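Local coordinates for L-threonine-O-3-phosphate decarboxylase (Porphyromonas gingivalis, PDB 3FKD), which probably uses pyridoxal 5'-phosphate to decarboxylate L-threonine O-3-phosphate, as a member of the class I and II aminotransferase family, at residues I17-S21 with Q327-F331; S168-F172 with V192-A198; G203-G207 with V228-A232; T257-I261 with T277-L281. All coordinates share one frame; numbering follows the deposited sequence.

Interaction 1. Residues I17-S21 with Q327-F331; sequences IVNFS and QNQLF
Gln327, in the first turn of helix 325-339, lays the aliphatic part of its side chain against Val18 of the edge strand 18-19. Its CG comes 3.5 Å from Val18 CG1, the branch that stands anti to the backbone N (chi1 -178°), while Val18 CG2 lies farther off, toward the amide end. The bend of the glutamine chain at chi2 lays its amide beside the valine methyls, and OE1 is bonded to the backbone N of Arg324. The backbone O of the same glutamine approaches the rim of the Phe20 ring close to the ring plane, 3.7 Å from CZ. Asn328 begins by pointing away from the strand, yet its amide returns to the same rim, with OD1 3.8 Å from Phe20 CE1 and the amide plane turned 53° from the ring. One turn on from Gln327, Phe331 closes over a face of Phe20. Its CD1 sits 3.6 Å above the centre of that ring, and its CB is 3.7 Å from Phe20 CZ. The two rings meet obliquely, with centroids 4.7 Å apart. Phe331 also meets Phe260 edge-to-face, which ties the contact to helix 250-266, packed on the same small sheet. No hydrogen bond joins the two segments, so apolar packing holds them; Asn328 OD1 has a weak bond from Gln323 N, and its approach to the Phe20 rim is probably weakly polar at most.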
loop_
_atom_site.group_PDB
_atom_site.type_symbol
_atom_site.label_atom_id
_atom_site.label_comp_id
_atom_site.label_asym_id
_atom_site.label_seq_id
_atom_site.Cartn_x
_atom_site.Cartn_y
_atom_site.Cartn_z
ATOM N N ILE A 17 -19.751 -18.418 -9.909
ATOM C CA ILE A 17 -19.849 -17.364 -10.918
ATOM C C ILE A 17 -18.608 -17.332 -11.832
ATOM O O ILE A 17 -17.471 -17.364 -11.354
ATOM C CB ILE A 17 -20.010 -15.981 -10.277
ATOM C CG1 ILE A 17 -21.423 -15.818 -9.696
ATOM C CG2 ILE A 17 -19.718 -14.878 -11.309
ATOM C CD1 ILE A 17 -21.650 -14.451 -8.965
ATOM N N VAL A 18 -18.836 -17.265 -13.145
ATOM C CA VAL A 18 -17.755 -17.194 -14.132
ATOM C C VAL A 18 -17.422 -15.741 -14.481
ATOM O O VAL A 18 -18.320 -14.967 -14.877
ATOM C CB VAL A 18 -18.143 -17.955 -15.407
ATOM C CG1 VAL A 18 -16.993 -17.933 -16.452
ATOM C CG2 VAL A 18 -18.557 -19.386 -15.044
ATOM N N ASN A 19 -16.150 -15.367 -14.330
ATOM C CA ASN A 19 -15.780 -13.963 -14.402
ATOM C C ASN A 19 -15.155 -13.553 -15.724
ATOM O O ASN A 19 -14.096 -14.047 -16.083
ATOM C CB ASN A 19 -14.853 -13.594 -13.261
ATOM C CG ASN A 19 -14.855 -12.111 -12.985
ATOM O OD1 ASN A 19 -15.366 -11.319 -13.769
ATOM N ND2 ASN A 19 -14.293 -11.728 -11.866
ATOM N N PHE A 20 -15.835 -12.646 -16.436
ATOM C CA PHE A 20 -15.426 -12.161 -17.758
ATOM C C PHE A 20 -14.985 -10.684 -17.613
ATOM O O PHE A 20 -14.543 -10.051 -18.564
ATOM C CB PHE A 20 -16.581 -12.292 -18.813
ATOM C CG PHE A 20 -16.959 -13.719 -19.171
ATOM C CD1 PHE A 20 -16.405 -14.346 -20.280
ATOM C CD2 PHE A 20 -17.866 -14.421 -18.408
ATOM C CE1 PHE A 20 -16.718 -15.669 -20.595
ATOM C CE2 PHE A 20 -18.185 -15.723 -18.730
ATOM C CZ PHE A 20 -17.602 -16.354 -19.816
ATOM N N SER A 21 -15.079 -10.145 -16.406
ATOM C CA SER A 21 -14.878 -8.710 -16.172
ATOM C C SER A 21 -13.461 -8.254 -15.742
ATOM O O SER A 21 -13.233 -7.061 -15.585
ATOM C CB SER A 21 -15.857 -8.255 -15.115
ATOM O OG SER A 21 -15.330 -8.530 -13.836
ATOM N N GLN A 327 -16.773 -22.244 -21.273
ATOM C CA GLN A 327 -17.433 -21.094 -20.641
ATOM C C GLN A 327 -17.763 -20.073 -21.704
ATOM O O GLN A 327 -18.765 -19.394 -21.618
ATOM C CB GLN A 327 -16.519 -20.440 -19.588
ATOM C CG GLN A 327 -16.709 -20.937 -18.134
ATOM C CD GLN A 327 -15.405 -21.144 -17.373
ATOM O OE1 GLN A 327 -14.325 -20.715 -17.788
ATOM N NE2 GLN A 327 -15.508 -21.845 -16.274
ATOM N N ASN A 328 -16.875 -19.950 -22.690
ATOM C CA ASN A 328 -17.042 -18.998 -23.773
ATOM C C ASN A 328 -18.262 -19.412 -24.580
ATOM O O ASN A 328 -19.115 -18.598 -24.907
ATOM C CB ASN A 328 -15.796 -18.940 -24.679
ATOM C CG ASN A 328 -14.553 -18.467 -23.950
ATOM O OD1 ASN A 328 -14.634 -17.864 -22.884
ATOM N ND2 ASN A 328 -13.383 -18.744 -24.536
ATOM N N GLN A 329 -18.344 -20.704 -24.872
ATOM C CA GLN A 329 -19.457 -21.228 -25.645
ATOM C C GLN A 329 -20.755 -20.858 -24.916
ATOM O O GLN A 329 -21.676 -20.264 -25.480
ATOM C CB GLN A 329 -19.303 -22.745 -25.832
ATOM C CG GLN A 329 -20.256 -23.378 -26.859
ATOM C CD GLN A 329 -19.933 -23.014 -28.328
ATOM O OE1 GLN A 329 -19.294 -21.981 -28.605
ATOM N NE2 GLN A 329 -20.379 -23.870 -29.275
ATOM N N LEU A 330 -20.789 -21.165 -23.632
ATOM C CA LEU A 330 -21.957 -20.923 -22.814
ATOM C C LEU A 330 -22.257 -19.423 -22.580
ATOM O O LEU A 330 -23.378 -19.051 -22.203
ATOM C CB LEU A 330 -21.752 -21.636 -21.499
ATOM C CG LEU A 330 -22.839 -21.493 -20.457
ATOM C CD1 LEU A 330 -24.206 -21.615 -21.116
ATOM C CD2 LEU A 330 -22.600 -22.561 -19.374
ATOM N N PHE A 331 -21.273 -18.563 -22.815
ATOM C CA PHE A 331 -21.502 -17.133 -22.724
ATOM C C PHE A 331 -22.167 -16.624 -24.002
ATOM O O PHE A 331 -22.936 -15.671 -23.983
ATOM C CB PHE A 331 -20.179 -16.410 -22.450
ATOM C CG PHE A 331 -20.233 -14.935 -22.667
ATOM C CD1 PHE A 331 -20.110 -14.066 -21.605
ATOM C CD2 PHE A 331 -20.383 -14.411 -23.938
ATOM C CE1 PHE A 331 -20.142 -12.689 -21.811
ATOM C CE2 PHE A 331 -20.433 -13.046 -24.154
ATOM C CZ PHE A 331 -20.309 -12.187 -23.098
#

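Interaction 2. Residues S168-F172 with V192-A198; sequences SYVSF and VYSFSHA
His197 turns one face of its imidazole to the Tyr169 ring, whose CZ stands 4.0 Å above it and off toward the rim. The rings meet obliquely, their planes 46° apart. The contact lies at the C-terminal end of strands 162-166 and 189-194, parallel neighbours in the large mixed sheet of the aminotransferase fold. In class I and II relatives the loop after the first strand and the Ser-rich start of the helix after the second help form the pyridoxal phosphate pocket, and probably do so here; His197 appears to stand where those relatives usually carry the cofactor-binding lysine. Segment 168-172 makes a type I beta turn from Tyr169 to Phe172, closed by the bond from Phe172 N to Tyr169 O (2.8 Å). Ser168 wedges between the histidine and the strand: its CB is 3.3 Å from His197 CD2, and its OG, bonded to Asp166, lies 3.4 Å from Ser194 CB. The tyrosine hydroxyl lies by the imidazole and is hydrogen-bonded to Thr23 OG1. Farther along the turn, Phe172 presents its edge to the start of helix 196-199, with CZ 3.8 Å from His197 O. Tyr47 of the second subunit packs on Ser196 and His197. One water ties the backbones together, giving its hydrogens to Ser168 O at 2.7 Å and Ser194 O at 2.9 Å while accepting from Ala198 N.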
loop_
_atom_site.group_PDB
_atom_site.type_symbol
_atom_site.label_atom_id
_atom_site.label_comp_id
_atom_site.label_asym_id
_atom_site.label_seq_id
_atom_site.Cartn_x
_atom_site.Cartn_y
_atom_site.Cartn_z
ATOM N N SER A 168 1.822 -3.877 -17.557
ATOM C CA SER A 168 1.068 -4.856 -16.805
ATOM C C SER A 168 0.753 -6.086 -17.620
ATOM O O SER A 168 0.609 -7.167 -17.074
ATOM C CB SER A 168 -0.248 -4.275 -16.291
ATOM O OG SER A 168 -0.047 -3.347 -15.249
ATOM N N TYR A 169 0.595 -5.892 -18.929
ATOM C CA TYR A 169 0.090 -6.910 -19.852
ATOM C C TYR A 169 1.140 -7.311 -20.864
ATOM O O TYR A 169 0.820 -7.930 -21.884
ATOM C CB TYR A 169 -1.141 -6.393 -20.600
ATOM C CG TYR A 169 -2.234 -5.879 -19.710
ATOM C CD1 TYR A 169 -3.090 -6.753 -19.032
ATOM C CD2 TYR A 169 -2.418 -4.512 -19.545
ATOM C CE1 TYR A 169 -4.098 -6.270 -18.207
ATOM C CE2 TYR A 169 -3.415 -4.020 -18.719
ATOM C CZ TYR A 169 -4.251 -4.893 -18.053
ATOM O OH TYR A 169 -5.226 -4.370 -17.239
ATOM N N VAL A 170 2.391 -6.976 -20.578
ATOM C CA VAL A 170 3.464 -7.246 -21.501
ATOM C C VAL A 170 3.540 -8.739 -21.804
ATOM O O VAL A 170 4.010 -9.124 -22.853
ATOM C CB VAL A 170 4.807 -6.744 -20.977
ATOM C CG1 VAL A 170 5.556 -7.859 -20.266
ATOM C CG2 VAL A 170 5.627 -6.197 -22.117
ATOM N N SER A 171 3.049 -9.585 -20.908
ATOM C CA SER A 171 3.040 -11.011 -21.192
ATOM C C SER A 171 1.718 -11.575 -21.828
ATOM O O SER A 171 1.618 -12.771 -22.151
ATOM C CB SER A 171 3.506 -11.802 -19.936
ATOM O OG SER A 171 2.383 -12.196 -19.176
ATOM N N PHE A 172 0.724 -10.712 -22.019
ATOM C CA PHE A 172 -0.544 -11.071 -22.670
ATOM C C PHE A 172 -0.427 -10.941 -24.200
ATOM O O PHE A 172 -1.399 -10.743 -24.872
ATOM C CB PHE A 172 -1.691 -10.143 -22.205
ATOM C CG PHE A 172 -2.118 -10.335 -20.768
ATOM C CD1 PHE A 172 -3.438 -10.143 -20.406
ATOM C CD2 PHE A 172 -1.200 -10.691 -19.781
ATOM C CE1 PHE A 172 -3.847 -10.300 -19.100
ATOM C CE2 PHE A 172 -1.592 -10.857 -18.466
ATOM C CZ PHE A 172 -2.912 -10.667 -18.116
ATOM N N VAL A 192 6.415 0.386 -15.705
ATOM C CA VAL A 192 5.709 0.051 -14.490
ATOM C C VAL A 192 5.244 -1.353 -14.688
ATOM O O VAL A 192 4.391 -1.604 -15.515
ATOM C CB VAL A 192 4.498 0.983 -14.182
ATOM C CG1 VAL A 192 3.633 0.426 -13.006
ATOM C CG2 VAL A 192 4.983 2.419 -13.909
ATOM N N TYR A 193 5.839 -2.263 -13.924
ATOM C CA TYR A 193 5.528 -3.671 -14.012
ATOM C C TYR A 193 4.512 -4.114 -12.939
ATOM O O TYR A 193 4.305 -3.408 -11.953
ATOM C CB TYR A 193 6.812 -4.479 -13.957
ATOM C CG TYR A 193 7.471 -4.550 -15.304
ATOM C CD1 TYR A 193 7.160 -5.581 -16.200
ATOM C CD2 TYR A 193 8.377 -3.575 -15.715
ATOM C CE1 TYR A 193 7.748 -5.651 -17.431
ATOM C CE2 TYR A 193 8.967 -3.641 -16.982
ATOM C CZ TYR A 193 8.640 -4.680 -17.825
ATOM O OH TYR A 193 9.218 -4.771 -19.067
ATOM N N SER A 194 3.887 -5.271 -13.153
ATOM C CA SER A 194 2.796 -5.733 -12.306
ATOM C C SER A 194 2.815 -7.231 -11.953
ATOM O O SER A 194 3.112 -8.071 -12.768
ATOM C CB SER A 194 1.464 -5.397 -12.973
ATOM O OG SER A 194 0.401 -5.869 -12.183
ATOM N N PHE A 195 2.432 -7.555 -10.738
ATOM C CA PHE A 195 2.345 -8.935 -10.330
ATOM C C PHE A 195 0.883 -9.311 -10.238
ATOM O O PHE A 195 0.548 -10.481 -10.128
ATOM C CB PHE A 195 3.083 -9.180 -8.993
ATOM C CG PHE A 195 4.593 -9.319 -9.136
ATOM C CD1 PHE A 195 5.183 -10.570 -9.346
ATOM C CD2 PHE A 195 5.423 -8.213 -9.028
ATOM C CE1 PHE A 195 6.552 -10.704 -9.506
ATOM C CE2 PHE A 195 6.794 -8.340 -9.174
ATOM C CZ PHE A 195 7.354 -9.573 -9.408
ATOM N N SER A 196 0.002 -8.317 -10.291
ATOM C CA SER A 196 -1.427 -8.619 -10.188
ATOM C C SER A 196 -1.992 -9.420 -11.362
ATOM O O SER A 196 -2.779 -10.333 -11.151
ATOM C CB SER A 196 -2.288 -7.360 -10.047
ATOM O OG SER A 196 -1.647 -6.316 -9.388
ATOM N N HIS A 197 -1.620 -9.034 -12.589
ATOM C CA HIS A 197 -2.323 -9.478 -13.803
ATOM C C HIS A 197 -1.836 -10.811 -14.340
ATOM O O HIS A 197 -2.636 -11.718 -14.492
ATOM C CB HIS A 197 -2.230 -8.429 -14.902
ATOM C CG HIS A 197 -2.708 -7.079 -14.476
ATOM N ND1 HIS A 197 -4.046 -6.726 -14.458
ATOM C CD2 HIS A 197 -2.026 -5.992 -14.063
ATOM C CE1 HIS A 197 -4.160 -5.487 -14.039
ATOM N NE2 HIS A 197 -2.948 -5.017 -13.796
ATOM N N ALA A 198 -0.521 -10.899 -14.600
ATOM C CA ALA A 198 0.109 -12.077 -15.209
ATOM C C ALA A 198 0.081 -13.268 -14.281
ATOM O O ALA A 198 0.132 -14.396 -14.742
ATOM C CB ALA A 198 1.553 -11.789 -15.671
HETATM O O HOH W 1 1.004 -8.469 -14.705
#

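Interaction 3. Residues G203-G207 with V228-A232; sequences GLRIG and VNALA
Ala232, in the first turn of helix 230-241, presses its methyl into the bend of segment 203-207: CB is 3.3 Å from Leu204 O and 3.7 Å from Ile206 CB. This is the tight part of the contact. Ile206 extends CG1 on the far side from its own amide nitrogen (chi1 -163°), and the branch leads on to Val228 CG1 at 3.9 Å. The packing is looser around Leu204, where the nearest side-chain approach to Ala232 is 4.0 Å, from CG to the alanine CA. Arg205 takes little part, its guanidinium leading away to bond through NE with Trp226 O of the second subunit and through NH1 with Pro202 O. All the touching residues are buried; Ala235 and Ile44 of the second subunit also pack on Leu204. Asn229 works in both directions. Its ND2 donates to Leu204 O at 3.1 Å, a nearly straight bond (163°) with the acceptor close to the amide plane, while OD1 accepts from Ala232 N at 3.2 Å, with the donor above the carbonyl plane. As the N-cap residue, Asn229 thus satisfies a helix amide and a loop carbonyl with one amide group, a pairing consistent with its modelled orientation that joins the helix start to the loop before strand 207-210.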
loop_
_atom_site.group_PDB
_atom_site.type_symbol
_atom_site.label_atom_id
_atom_site.label_comp_id
_atom_site.label_asym_id
_atom_site.label_seq_id
_atom_site.Cartn_x
_atom_site.Cartn_y
_atom_site.Cartn_z
ATOM N N GLY A 203 -4.687 -9.161 -5.098
ATOM C CA GLY A 203 -4.858 -8.892 -3.686
ATOM C C GLY A 203 -3.579 -8.702 -2.873
ATOM O O GLY A 203 -3.626 -8.158 -1.791
ATOM N N LEU A 204 -2.445 -9.132 -3.405
ATOM C CA LEU A 204 -1.167 -8.962 -2.761
ATOM C C LEU A 204 -0.598 -7.561 -2.888
ATOM O O LEU A 204 0.225 -7.160 -2.073
ATOM C CB LEU A 204 -0.163 -9.975 -3.306
ATOM C CG LEU A 204 0.249 -11.148 -2.423
ATOM C CD1 LEU A 204 -0.774 -11.323 -1.333
ATOM C CD2 LEU A 204 0.397 -12.436 -3.255
ATOM N N ARG A 205 -1.045 -6.823 -3.899
ATOM C CA ARG A 205 -0.590 -5.440 -4.137
ATOM C C ARG A 205 0.901 -5.319 -4.299
ATOM O O ARG A 205 1.549 -4.799 -3.438
ATOM C CB ARG A 205 -1.035 -4.498 -3.011
ATOM C CG ARG A 205 -2.515 -4.688 -2.562
ATOM C CD ARG A 205 -3.598 -4.590 -3.705
ATOM N NE ARG A 205 -3.518 -3.350 -4.452
ATOM C CZ ARG A 205 -3.246 -3.252 -5.755
ATOM N NH1 ARG A 205 -3.048 -4.339 -6.499
ATOM N NH2 ARG A 205 -3.193 -2.050 -6.331
ATOM N N ILE A 206 1.453 -5.773 -5.415
ATOM C CA ILE A 206 2.877 -5.640 -5.609
ATOM C C ILE A 206 3.172 -5.347 -7.113
ATOM O O ILE A 206 2.474 -5.850 -7.992
ATOM C CB ILE A 206 3.657 -6.818 -4.908
ATOM C CG1 ILE A 206 5.140 -6.499 -4.723
ATOM C CG2 ILE A 206 3.432 -8.225 -5.547
ATOM C CD1 ILE A 206 5.839 -6.075 -5.950
ATOM N N GLY A 207 4.152 -4.469 -7.381
ATOM C CA GLY A 207 4.520 -4.057 -8.718
ATOM C C GLY A 207 5.829 -3.313 -8.651
ATOM O O GLY A 207 6.394 -3.197 -7.577
ATOM N N VAL A 228 5.664 -1.799 0.941
ATOM C CA VAL A 228 5.419 -3.099 0.305
ATOM C C VAL A 228 5.343 -4.212 1.349
ATOM O O VAL A 228 6.341 -4.508 2.015
ATOM C CB VAL A 228 6.515 -3.446 -0.754
ATOM C CG1 VAL A 228 6.182 -4.718 -1.444
ATOM C CG2 VAL A 228 6.643 -2.309 -1.778
ATOM N N ASN A 229 4.172 -4.820 1.488
ATOM C CA ASN A 229 3.957 -5.780 2.548
ATOM C C ASN A 229 4.727 -7.112 2.345
ATOM O O ASN A 229 5.154 -7.444 1.224
ATOM C CB ASN A 229 2.455 -6.008 2.786
ATOM C CG ASN A 229 1.783 -6.783 1.646
ATOM O OD1 ASN A 229 1.886 -8.009 1.582
ATOM N ND2 ASN A 229 1.127 -6.055 0.720
ATOM N N ALA A 230 4.885 -7.842 3.453
ATOM C CA ALA A 230 5.844 -8.950 3.593
ATOM C C ALA A 230 5.513 -10.158 2.768
ATOM O O ALA A 230 6.389 -10.740 2.157
ATOM C CB ALA A 230 6.006 -9.370 5.097
ATOM N N LEU A 231 4.245 -10.544 2.774
ATOM C CA LEU A 231 3.782 -11.685 2.006
ATOM C C LEU A 231 3.922 -11.411 0.534
ATOM O O LEU A 231 4.231 -12.330 -0.212
ATOM C CB LEU A 231 2.324 -11.970 2.287
ATOM C CG LEU A 231 2.035 -12.662 3.602
ATOM C CD1 LEU A 231 0.518 -12.655 3.785
ATOM C CD2 LEU A 231 2.656 -14.103 3.676
ATOM N N ALA A 232 3.671 -10.169 0.117
ATOM C CA ALA A 232 3.816 -9.797 -1.293
ATOM C C ALA A 232 5.252 -9.929 -1.733
ATOM O O ALA A 232 5.523 -10.399 -2.845
ATOM C CB ALA A 232 3.275 -8.361 -1.594
#

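Interaction 4. Residues T257-I261 with T277-L281; sequences TVDFI and TTFFL
Thr257 OG1 is shared by two partners beyond this contact, Trp253 O one turn back in its helix and Thr322 OG1, and it also lies against the backbone of Thr278, 3.6 Å from the CA. The methyl CG2 of Thr257 sits 3.8 Å from Thr277 O. No hydrogen bond crosses between the two segments, and the rest of the contact is apolar, centred on Phe280. With CG lodged between the backbone N and the carbonyl carbon, that side chain reaches toward the helix and is approached on two fronts. Over a face lies Ile261, its CG1 4.0 Å from the ring centroid and 15° off the ring normal, a CH-pi contact; its CD1 continues to Phe280 CD2 at 3.9 Å. At the rim, Phe280 CZ meets Phe260 CD2 at 3.8 Å, and the edge of Phe280 is directed at the face of Phe260 in an offset edge-to-face pair with planes 79° apart. Helix 257-261 and strand 279-281 run at 25° to one another, their axes 10.4 Å apart. Here helix 250-266 packs on the small mixed sheet, where Ile320 of the neighbouring strand 317-321 and Val272 of edge strand 270-272 also touch Phe280.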
loop_
_atom_site.group_PDB
_atom_site.type_symbol
_atom_site.label_atom_id
_atom_site.label_comp_id
_atom_site.label_asym_id
_atom_site.label_seq_id
_atom_site.Cartn_x
_atom_site.Cartn_y
_atom_site.Cartn_z
ATOM N N THR A 257 -9.292 -16.832 -27.959
ATOM C CA THR A 257 -9.852 -15.508 -28.087
ATOM C C THR A 257 -10.372 -15.272 -29.529
ATOM O O THR A 257 -11.407 -14.619 -29.741
ATOM C CB THR A 257 -8.788 -14.466 -27.745
ATOM O OG1 THR A 257 -8.466 -14.559 -26.358
ATOM C CG2 THR A 257 -9.284 -13.101 -28.037
ATOM N N VAL A 258 -9.622 -15.777 -30.505
ATOM C CA VAL A 258 -10.050 -15.730 -31.878
ATOM C C VAL A 258 -11.355 -16.527 -32.039
ATOM O O VAL A 258 -12.322 -15.986 -32.540
ATOM C CB VAL A 258 -8.951 -16.248 -32.802
ATOM C CG1 VAL A 258 -9.481 -16.473 -34.218
ATOM C CG2 VAL A 258 -7.751 -15.320 -32.763
ATOM N N ASP A 259 -11.404 -17.786 -31.585
ATOM C CA ASP A 259 -12.660 -18.551 -31.647
ATOM C C ASP A 259 -13.789 -17.866 -30.877
ATOM O O ASP A 259 -14.962 -18.076 -31.175
ATOM C CB ASP A 259 -12.548 -19.979 -31.109
ATOM C CG ASP A 259 -11.368 -20.748 -31.662
ATOM O OD1 ASP A 259 -10.769 -20.342 -32.683
ATOM O OD2 ASP A 259 -11.041 -21.783 -31.033
ATOM N N PHE A 260 -13.441 -17.062 -29.872
ATOM C CA PHE A 260 -14.452 -16.341 -29.108
ATOM C C PHE A 260 -14.980 -15.137 -29.896
ATOM O O PHE A 260 -16.191 -14.941 -29.979
ATOM C CB PHE A 260 -13.879 -15.916 -27.761
ATOM C CG PHE A 260 -14.915 -15.502 -26.732
ATOM C CD1 PHE A 260 -16.250 -15.795 -26.898
ATOM C CD2 PHE A 260 -14.520 -14.877 -25.562
ATOM C CE1 PHE A 260 -17.175 -15.441 -25.945
ATOM C CE2 PHE A 260 -15.448 -14.537 -24.621
ATOM C CZ PHE A 260 -16.784 -14.809 -24.823
ATOM N N ILE A 261 -14.073 -14.359 -30.491
ATOM C CA ILE A 261 -14.442 -13.153 -31.223
ATOM C C ILE A 261 -15.230 -13.427 -32.505
ATOM O O ILE A 261 -16.144 -12.681 -32.858
ATOM C CB ILE A 261 -13.214 -12.267 -31.511
ATOM C CG1 ILE A 261 -12.647 -11.717 -30.171
ATOM C CG2 ILE A 261 -13.611 -11.127 -32.433
ATOM C CD1 ILE A 261 -11.381 -10.867 -30.288
ATOM N N THR A 277 -4.982 -8.686 -27.912
ATOM C CA THR A 277 -4.680 -9.471 -26.737
ATOM C C THR A 277 -5.901 -10.256 -26.294
ATOM O O THR A 277 -6.858 -10.326 -27.028
ATOM C CB THR A 277 -4.116 -8.597 -25.578
ATOM O OG1 THR A 277 -3.530 -9.439 -24.595
ATOM C CG2 THR A 277 -5.210 -7.770 -24.897
ATOM N N THR A 278 -5.884 -10.812 -25.082
ATOM C CA THR A 278 -6.914 -11.773 -24.675
ATOM C C THR A 278 -8.174 -11.185 -24.006
ATOM O O THR A 278 -9.084 -11.919 -23.614
ATOM C CB THR A 278 -6.326 -12.823 -23.771
ATOM O OG1 THR A 278 -5.746 -12.151 -22.669
ATOM C CG2 THR A 278 -5.216 -13.555 -24.468
ATOM N N PHE A 279 -8.224 -9.874 -23.880
ATOM C CA PHE A 279 -9.491 -9.220 -23.577
ATOM C C PHE A 279 -9.787 -8.197 -24.687
ATOM O O PHE A 279 -8.896 -7.844 -25.454
ATOM C CB PHE A 279 -9.429 -8.533 -22.209
ATOM C CG PHE A 279 -8.267 -7.604 -22.066
ATOM C CD1 PHE A 279 -8.352 -6.309 -22.517
ATOM C CD2 PHE A 279 -7.076 -8.047 -21.493
ATOM C CE1 PHE A 279 -7.272 -5.469 -22.411
ATOM C CE2 PHE A 279 -5.992 -7.211 -21.372
ATOM C CZ PHE A 279 -6.075 -5.926 -21.809
ATOM N N PHE A 280 -11.021 -7.701 -24.745
ATOM C CA PHE A 280 -11.481 -6.878 -25.880
ATOM C C PHE A 280 -12.771 -6.120 -25.539
ATOM O O PHE A 280 -13.509 -6.499 -24.643
ATOM C CB PHE A 280 -11.707 -7.776 -27.152
ATOM C CG PHE A 280 -12.586 -8.961 -26.884
ATOM C CD1 PHE A 280 -13.968 -8.830 -26.885
ATOM C CD2 PHE A 280 -12.036 -10.185 -26.541
ATOM C CE1 PHE A 280 -14.781 -9.895 -26.600
ATOM C CE2 PHE A 280 -12.840 -11.249 -26.232
ATOM C CZ PHE A 280 -14.232 -11.108 -26.284
ATOM N N LEU A 281 -13.046 -5.056 -26.274
ATOM C CA LEU A 281 -14.325 -4.353 -26.189
ATOM C C LEU A 281 -15.410 -5.003 -27.133
ATOM O O LEU A 281 -15.145 -5.356 -28.290
ATOM C CB LEU A 281 -14.079 -2.877 -26.544
ATOM C CG LEU A 281 -13.918 -1.723 -25.544
ATOM C CD1 LEU A 281 -13.719 -2.069 -24.090
ATOM C CD2 LEU A 281 -12.817 -0.796 -26.008
#

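Along the chain, interaction 1 joins the N-terminal strand 18-19 to the last helix, 325-339, and thereby encloses the other three, which follow one another in series. Interactions 1 and 4, with centres 13 Å apart, touch each other and build the region of the small sheet. Interactions 2 and 3, 14 Å apart between centres, lie at or beside the large sheet, meet through Phe195 and Ile206, and both touch the second subunit. The two regions are joined by interactions 2 and 4: Phe172 O is probably hydrogen-bonded to Thr277 OG1, and Tyr169 packs on Phe279. The small-sheet region is thus tied directly to the large-sheet region by the dimer interface. Interactions 3 and 4 lie about 30 Å apart between centres, on opposite sides of the chain's centre.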